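PDB 2Y2W: intracellular exo-alpha-(1->5)-L-arabinofuranosidase from Bifidobacterium longum, which hydrolyses terminal alpha-(1->5)-L-arabinofuranosyl bonds in branched and debranched arabinans and is also active on wheat arabinoxylan. Local coordinates for residues Glu69-Cys74 and Arg407-Asn412; Trp139-Thr144 and Lys371-Leu376. All coordinates share one frame; numbering follows the deposited sequence.

How the interactions relate
Both contacts lie at the C-terminal mouth of the (beta/alpha)8 barrel, about 11 Å apart centre to centre. Interaction 1 is buried and joins the loops that follow strands 65-67 and 402-408, the first and last of the barrel, through amide, carboxylate and backbone carbonyl groups. Interaction 2 is a surface contact: a hairpin from the connection after strand 107-110 meets the loop between helices 347-357 and 382-397 through apolar side chains and one water. Segment 69-74 bonds to 139-144 twice, Glu69 OE2 to Trp139 NE1 and His70 ND1 to Glu143 OE1. Leu71 packs on Trp139 and Arg73 on His374; the polar inner contact thus adjoins the mainly apolar outer one.

Interaction 1. Residues Glu69-Cys74 and Arg407-Asn412; sequences EHLGRC and RAQLVN
Cys74 and Val411 bring the two backbones together, their CA atoms 4.9 Å apart, with a CA-H...O contact from Cys74 CA to Val411 O. Here, in the (beta/alpha)8 barrel, the loop after the first strand, turned by a type II' beta turn from Leu71 to Cys74, meets the segment that leaves the last strand, 402-408. A cis peptide precedes Gln409, whose extended side chain reaches across to Glu69. Backbone and side chain of Glu69 both engage the amide, through two weak bonds: Glu69 N gives to Gln409 OE1 at 3.4 Å, and Gln409 NE2 to Glu69 OE1 at 3.0 Å, with the two flat groups 30° apart. Leu71 CD1 lies 3.4 Å from the same NE2. Glu69 OE2 is taken by Phe115 N and by Trp139, which should fix the carboxylate. By similarity, Glu69 and Gln409 both bind arabinofuranose, so the junction probably lines the sugar site. Farther along, Arg73 pairs with Glu377 while Ala419 N holds Asn412 OD1. Asn412 ND2 donates to Arg73 O at 3.0 Å from above the carbonyl plane, and lies over one face of the Arg73 guanidinium, near its rim; ND2 and NH1, both donors, merely touch at 3.4 Å.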
# COMPACT_ATOMS: atom_id res chain seq x y z
N GLU D 69 3.29 -17.81 20.11
CA GLU D 69 2.41 -17.41 19.02
C GLU D 69 0.98 -17.81 19.35
O GLU D 69 0.74 -18.82 20.03
CB GLU D 69 2.86 -18.06 17.71
CG GLU D 69 2.12 -17.55 16.46
CD GLU D 69 2.59 -18.20 15.16
OE1 GLU D 69 3.63 -18.90 15.16
OE2 GLU D 69 1.92 -18.00 14.12
N HIS D 70 0.03 -17.01 18.88
CA HIS D 70 -1.38 -17.40 18.91
C HIS D 70 -1.59 -18.52 17.89
O HIS D 70 -2.20 -18.33 16.84
CB HIS D 70 -2.28 -16.21 18.60
CG HIS D 70 -2.40 -15.23 19.73
ND1 HIS D 70 -3.62 -14.92 20.31
CD2 HIS D 70 -1.47 -14.50 20.39
CE1 HIS D 70 -3.43 -14.03 21.27
NE2 HIS D 70 -2.14 -13.76 21.34
N LEU D 71 -1.04 -19.68 18.23
CA LEU D 71 -1.08 -20.88 17.41
C LEU D 71 -1.50 -22.03 18.30
O LEU D 71 -0.99 -22.17 19.41
CB LEU D 71 0.31 -21.15 16.84
CG LEU D 71 0.59 -22.17 15.72
CD1 LEU D 71 2.06 -22.11 15.38
CD2 LEU D 71 0.20 -23.60 16.08
N GLY D 72 -2.45 -22.83 17.81
CA GLY D 72 -2.90 -24.02 18.52
C GLY D 72 -3.21 -23.74 19.97
O GLY D 72 -4.14 -23.00 20.28
N ARG D 73 -2.40 -24.32 20.86
CA ARG D 73 -2.63 -24.21 22.31
C ARG D 73 -1.43 -23.63 23.06
O ARG D 73 -1.25 -23.88 24.26
CB ARG D 73 -3.03 -25.57 22.90
CG ARG D 73 -4.40 -26.06 22.44
CD ARG D 73 -4.74 -27.45 22.97
NE ARG D 73 -4.89 -27.49 24.42
CZ ARG D 73 -4.13 -28.21 25.25
NH1 ARG D 73 -3.15 -28.97 24.78
NH2 ARG D 73 -4.35 -28.16 26.56
N CYS D 74 -0.61 -22.84 22.36
CA CYS D 74 0.53 -22.17 22.97
C CYS D 74 0.08 -21.08 23.94
O CYS D 74 0.65 -20.91 25.01
CB CYS D 74 1.48 -21.59 21.91
SG CYS D 74 2.99 -20.83 22.58
N ARG D 407 13.69 -20.05 20.59
CA ARG D 407 13.25 -21.41 20.32
C ARG D 407 11.73 -21.44 20.16
O ARG D 407 11.00 -20.90 20.99
CB ARG D 407 13.70 -22.37 21.42
CG ARG D 407 13.68 -23.83 20.97
CD ARG D 407 13.35 -24.77 22.12
NE ARG D 407 12.94 -26.08 21.63
CZ ARG D 407 11.69 -26.40 21.28
NH1 ARG D 407 10.72 -25.50 21.35
NH2 ARG D 407 11.42 -27.62 20.84
N ALA D 408 11.27 -22.08 19.09
CA ALA D 408 9.85 -22.17 18.79
C ALA D 408 9.32 -23.58 19.07
O ALA D 408 9.85 -24.55 18.53
CB ALA D 408 9.60 -21.78 17.34
N GLN D 409 8.30 -23.71 19.92
CA GLN D 409 7.71 -22.61 20.69
C GLN D 409 7.71 -22.95 22.19
O GLN D 409 8.25 -23.98 22.59
CB GLN D 409 6.30 -22.28 20.18
CG GLN D 409 6.30 -21.43 18.91
CD GLN D 409 4.91 -21.14 18.37
OE1 GLN D 409 3.94 -21.05 19.13
NE2 GLN D 409 4.80 -20.97 17.06
N LEU D 410 7.11 -22.09 23.01
CA LEU D 410 7.24 -22.22 24.46
C LEU D 410 6.38 -23.32 25.10
O LEU D 410 6.89 -24.10 25.91
CB LEU D 410 6.99 -20.87 25.16
CG LEU D 410 7.35 -20.78 26.65
CD1 LEU D 410 8.83 -21.05 26.90
CD2 LEU D 410 6.94 -19.43 27.21
N VAL D 411 5.10 -23.37 24.75
CA VAL D 411 4.17 -24.32 25.37
C VAL D 411 3.28 -25.02 24.34
O VAL D 411 2.72 -24.38 23.45
CB VAL D 411 3.29 -23.64 26.46
CG1 VAL D 411 2.50 -24.67 27.25
CG2 VAL D 411 4.14 -22.80 27.39
N ASN D 412 3.17 -26.35 24.48
CA ASN D 412 2.29 -27.21 23.66
C ASN D 412 2.66 -27.34 22.19
O ASN D 412 2.74 -28.45 21.66
CB ASN D 412 0.81 -26.82 23.81
CG ASN D 412 0.23 -27.24 25.15
OD1 ASN D 412 0.73 -28.15 25.81
ND2 ASN D 412 -0.85 -26.57 25.55

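Interaction 2. Residues Trp139-Thr144 and Lys371-Leu376; sequences WHCTET and KSPHLL
Ser372 N and Thr142 O share one water, which accepts from Ser372 N at 2.8 Å and donates to Thr142 O at 3.1 Å. The bridge sits where the segments, running 145° apart in direction, come closest: Thr142 CA is 5.4 Å from Lys371 CA, and a backbone bond between Thr142 and Pro370 adjoins it. Toward Trp139 and Leu375 the chains splay, and side chains fill in. Segment 139-144 holds the second strand, 141-143, of a two-stranded hairpin, with a G1 beta bulge at His140 and Cys141 facing Asp136. Segment 371-376 belongs to the long loop before helix 382-397.

At the outer end the aliphatic part of Lys371 lies across both threonines. Its CG meets Thr142 CG2 at 3.6 Å, and a bend at chi3 (77°) carries CE to 3.7 Å from Thr144 CG2. Thr144 turns this methyl to Lys371, CG2 lying anti to the carbonyl carbon, while its hydroxyl bonds to Glu146. In the middle, Cys141 SG, set anti to its own carbonyl carbon (chi1 -64°), rests against the Pro373 ring, 3.6 Å from CD, with Leu375 CD1 on it as well. At the inner end Leu376 reaches the benzo part of the Trp139 indole, CD1 to CZ3 3.8 Å, the two side chains crossing at about a right angle. Leu376 also touches Trp344, thought to matter for substrate recognition. His140 packs on Ala244 of a neighbouring subunit. Between the two segments, then, side chains meet through methyls, methylenes, sulfur and ring carbons. The contact is therefore largely apolar, with the water as its hydrogen-bonded bridge, while the indole N-H is turned to Glu69, a residue of the probable sugar site.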
# COMPACT_ATOMS: atom_id res chain seq x y z
N TRP D 139 -3.63 -20.21 10.63
CA TRP D 139 -3.85 -21.52 11.24
C TRP D 139 -5.31 -21.97 11.20
O TRP D 139 -5.66 -23.01 11.75
CB TRP D 139 -3.29 -21.53 12.67
CG TRP D 139 -1.84 -21.17 12.68
CD1 TRP D 139 -1.30 -19.97 13.03
CD2 TRP D 139 -0.75 -21.99 12.24
NE1 TRP D 139 0.07 -20.00 12.86
CE2 TRP D 139 0.43 -21.23 12.38
CE3 TRP D 139 -0.66 -23.30 11.77
CZ2 TRP D 139 1.69 -21.74 12.06
CZ3 TRP D 139 0.59 -23.81 11.44
CH2 TRP D 139 1.75 -23.03 11.59
N HIS D 140 -6.13 -21.18 10.51
CA HIS D 140 -7.55 -21.47 10.30
C HIS D 140 -8.30 -21.64 11.63
O HIS D 140 -8.96 -22.65 11.86
CB HIS D 140 -7.73 -22.69 9.39
CG HIS D 140 -9.03 -22.69 8.64
ND1 HIS D 140 -9.28 -21.83 7.59
CD2 HIS D 140 -10.14 -23.45 8.77
CE1 HIS D 140 -10.49 -22.06 7.11
NE2 HIS D 140 -11.03 -23.04 7.81
N CYS D 141 -8.18 -20.64 12.49
CA CYS D 141 -8.81 -20.67 13.80
C CYS D 141 -9.58 -19.40 14.07
O CYS D 141 -9.28 -18.35 13.50
CB CYS D 141 -7.75 -20.86 14.89
SG CYS D 141 -6.86 -22.43 14.80
N THR D 142 -10.59 -19.50 14.94
CA THR D 142 -11.24 -18.31 15.48
C THR D 142 -10.56 -17.89 16.79
O THR D 142 -10.31 -18.72 17.67
CB THR D 142 -12.78 -18.47 15.66
OG1 THR D 142 -13.28 -17.45 16.54
CG2 THR D 142 -13.13 -19.82 16.25
N GLU D 143 -10.27 -16.60 16.88
CA GLU D 143 -9.52 -16.02 17.99
C GLU D 143 -10.42 -15.11 18.84
O GLU D 143 -11.00 -14.14 18.34
CB GLU D 143 -8.31 -15.26 17.44
CG GLU D 143 -7.63 -14.29 18.41
CD GLU D 143 -6.67 -14.97 19.37
OE1 GLU D 143 -6.05 -15.99 19.00
OE2 GLU D 143 -6.53 -14.47 20.50
N THR D 144 -10.52 -15.43 20.12
CA THR D 144 -11.37 -14.69 21.05
C THR D 144 -10.73 -13.38 21.50
O THR D 144 -11.43 -12.47 21.95
CB THR D 144 -11.71 -15.52 22.30
OG1 THR D 144 -10.50 -15.90 22.96
CG2 THR D 144 -12.49 -16.76 21.92
N LYS D 371 -11.54 -23.23 17.85
CA LYS D 371 -10.88 -22.44 18.90
C LYS D 371 -9.82 -23.27 19.61
O LYS D 371 -10.11 -24.36 20.10
CB LYS D 371 -11.91 -21.93 19.91
CG LYS D 371 -12.38 -20.51 19.68
CD LYS D 371 -13.81 -20.28 20.16
CE LYS D 371 -13.89 -20.13 21.67
NZ LYS D 371 -15.27 -19.74 22.10
N SER D 372 -8.61 -22.73 19.67
CA SER D 372 -7.45 -23.40 20.29
C SER D 372 -7.44 -24.93 20.15
O SER D 372 -7.55 -25.66 21.14
CB SER D 372 -7.31 -23.00 21.77
OG SER D 372 -8.49 -23.27 22.50
N PRO D 373 -7.29 -25.43 18.90
CA PRO D 373 -7.21 -26.86 18.66
C PRO D 373 -5.81 -27.40 18.93
O PRO D 373 -4.88 -26.62 19.12
CB PRO D 373 -7.55 -26.99 17.18
CG PRO D 373 -7.11 -25.71 16.58
CD PRO D 373 -7.15 -24.66 17.64
N HIS D 374 -5.68 -28.72 18.94
CA HIS D 374 -4.38 -29.37 19.09
C HIS D 374 -3.63 -29.35 17.76
O HIS D 374 -3.86 -30.20 16.90
CB HIS D 374 -4.54 -30.80 19.62
CG HIS D 374 -5.06 -30.86 21.03
ND1 HIS D 374 -4.26 -31.13 22.11
CD2 HIS D 374 -6.31 -30.68 21.52
CE1 HIS D 374 -4.99 -31.12 23.21
NE2 HIS D 374 -6.24 -30.85 22.88
N LEU D 375 -2.74 -28.37 17.61
CA LEU D 375 -1.96 -28.20 16.39
C LEU D 375 -0.47 -28.19 16.69
O LEU D 375 -0.03 -27.57 17.66
CB LEU D 375 -2.33 -26.88 15.68
CG LEU D 375 -3.72 -26.71 15.06
CD1 LEU D 375 -3.96 -25.24 14.72
CD2 LEU D 375 -3.90 -27.58 13.82
N LEU D 376 0.30 -28.90 15.86
CA LEU D 376 1.76 -28.94 15.95
C LEU D 376 2.27 -29.41 17.31
O LEU D 376 3.29 -28.93 17.81
CB LEU D 376 2.36 -27.56 15.61
CG LEU D 376 2.64 -27.18 14.15
CD1 LEU D 376 1.36 -27.05 13.32
CD2 LEU D 376 3.42 -25.87 14.12
O HOH W 1 -7.81 -20.24 18.63